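Local coordinates for protein SCO1 homolog 1, mitochondrial (Arabidopsis thaliana, PDB 6N5U) that binds copper(I) through a thioredoxin-like domain and is thought to act as a mitochondrial chaperone inserting copper into cytochrome c oxidase, at residues 21-24 and 25-29. Numbering follows the deposited sequence.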
loop_
_atom_site.group_PDB
_atom_site.type_symbol
_atom_site.label_atom_id
_atom_site.label_comp_id
_atom_site.label_asym_id
_atom_site.label_seq_id
_atom_site.Cartn_x
_atom_site.Cartn_y
_atom_site.Cartn_z
ATOM N N LYS A 21 -2.045 14.997 -7.637
ATOM C CA LYS A 21 -0.918 14.948 -8.572
ATOM C C LYS A 21 -0.841 13.593 -9.271
ATOM O O LYS A 21 -1.080 12.565 -8.637
ATOM C CB LYS A 21 0.412 15.196 -7.830
ATOM C CG LYS A 21 1.580 15.595 -8.744
ATOM C CD LYS A 21 2.947 15.506 -8.060
ATOM C CE LYS A 21 4.012 16.354 -8.725
ATOM N NZ LYS A 21 4.633 15.683 -9.898
ATOM N N ARG A 22 -0.475 13.584 -10.571
ATOM C CA ARG A 22 -0.262 12.335 -11.294
ATOM C C ARG A 22 1.160 11.877 -10.982
ATOM O O ARG A 22 2.107 12.669 -11.032
ATOM C CB ARG A 22 -0.486 12.466 -12.808
ATOM C CG ARG A 22 -0.355 11.115 -13.528
ATOM C CD ARG A 22 -0.767 11.141 -14.989
ATOM N NE ARG A 22 -2.197 11.406 -15.161
ATOM C CZ ARG A 22 -3.152 10.486 -15.067
ATOM N NH1 ARG A 22 -2.844 9.222 -14.799
ATOM N NH2 ARG A 22 -4.425 10.825 -15.239
ATOM N N VAL A 23 1.296 10.604 -10.617
ATOM C CA VAL A 23 2.581 10.013 -10.254
ATOM C C VAL A 23 2.884 8.735 -11.058
ATOM O O VAL A 23 1.987 8.136 -11.657
ATOM C CB VAL A 23 2.683 9.749 -8.719
ATOM C CG1 VAL A 23 2.654 11.045 -7.911
ATOM C CG2 VAL A 23 1.602 8.785 -8.252
ATOM N N THR A 24 4.167 8.338 -11.055
ATOM C CA THR A 24 4.680 7.092 -11.609
ATOM C C THR A 24 5.533 6.457 -10.502
ATOM O O THR A 24 5.632 7.016 -9.406
ATOM C CB THR A 24 5.437 7.285 -12.952
ATOM O OG1 THR A 24 6.581 8.120 -12.778
ATOM C CG2 THR A 24 4.555 7.809 -14.062
ATOM N N GLU A 25 6.135 5.297 -10.785
ATOM C CA GLU A 25 7.033 4.551 -9.894
ATOM C C GLU A 25 8.253 5.402 -9.537
ATOM O O GLU A 25 8.824 5.241 -8.459
ATOM C CB GLU A 25 7.432 3.196 -10.540
ATOM C CG GLU A 25 8.266 3.259 -11.821
ATOM C CD GLU A 25 7.611 3.675 -13.125
ATOM O OE1 GLU A 25 6.372 3.849 -13.151
ATOM O OE2 GLU A 25 8.344 3.811 -14.133
ATOM N N LYS A 26 8.601 6.345 -10.435
ATOM C CA LYS A 26 9.720 7.270 -10.301
ATOM C C LYS A 26 9.507 8.310 -9.201
ATOM O O LYS A 26 10.485 8.816 -8.652
ATOM C CB LYS A 26 10.052 7.918 -11.654
ATOM C CG LYS A 26 10.497 6.896 -12.694
ATOM C CD LYS A 26 10.940 7.532 -13.991
ATOM C CE LYS A 26 11.691 6.533 -14.846
ATOM N NZ LYS A 26 12.188 7.137 -16.109
ATOM N N ASN A 27 8.235 8.594 -8.851
ATOM C CA ASN A 27 7.863 9.543 -7.796
ATOM C C ASN A 27 8.050 8.949 -6.400
ATOM O O ASN A 27 8.048 9.686 -5.403
ATOM C CB ASN A 27 6.420 9.979 -7.981
ATOM C CG ASN A 27 6.220 11.029 -9.033
ATOM O OD1 ASN A 27 5.740 12.113 -8.729
ATOM N ND2 ASN A 27 6.550 10.746 -10.294
ATOM N N LEU A 28 8.194 7.615 -6.334
ATOM C CA LEU A 28 8.359 6.839 -5.107
ATOM C C LEU A 28 9.828 6.529 -4.840
ATOM O O LEU A 28 10.172 6.130 -3.728
ATOM C CB LEU A 28 7.539 5.541 -5.211
ATOM C CG LEU A 28 6.038 5.571 -4.830
ATOM C CD1 LEU A 28 5.239 6.571 -5.668
ATOM C CD2 LEU A 28 5.410 4.186 -5.029
ATOM N N MET A 29 10.691 6.716 -5.857
ATOM C CA MET A 29 12.141 6.474 -5.773
ATOM C C MET A 29 12.841 7.479 -4.857
ATOM O O MET A 29 12.354 8.605 -4.662
ATOM C CB MET A 29 12.779 6.456 -7.173
ATOM C CG MET A 29 12.591 5.153 -7.893
ATOM S SD MET A 29 12.993 5.247 -9.647
ATOM C CE MET A 29 14.771 4.779 -9.637
#
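V23 and N27 meet where a short edge strand gives way to a 3-10 turn. The valine's CG1 lies 3.4 Å from OD1 of the asparagine amide and 3.7 Å from its CG, the two side chains crossing at a slant. N27 holds its CG anti to its own carbonyl carbon (chi1 -79°), which carries the amide back along the strand; so short a side chain lays CB and CG against V23 while its polar end stays at the partly exposed rim. The backbone closes the same turn: N27 N donates to T24 O over 3.1 Å, and L28 N bonds in turn to E25 O. L28 is buried like V23, as suits two aliphatic side chains, and brings CD1 to 3.8 Å from T24 O. Strand 22-24 forms an outer edge of the central sheet of this thioredoxin fold, V23 pairing through its backbone with L15 on the neighbouring antiparallel strand. Replacing N27 with a glycine would probably uncover CG1 of V23 and leave the turn less firmly seated against the strand. Toward solvent the contact thins: exposed K21 holds NZ 3.9 Å from N27 OD1, too long for a hydrogen bond. T24 OG1, between backbone N and carbonyl carbon (chi1 62°), sits 3.7 Å from CB of K26, whose extended chain leads away. E25 OE1 accepts a hydrogen bond from F13 N, outside the turn.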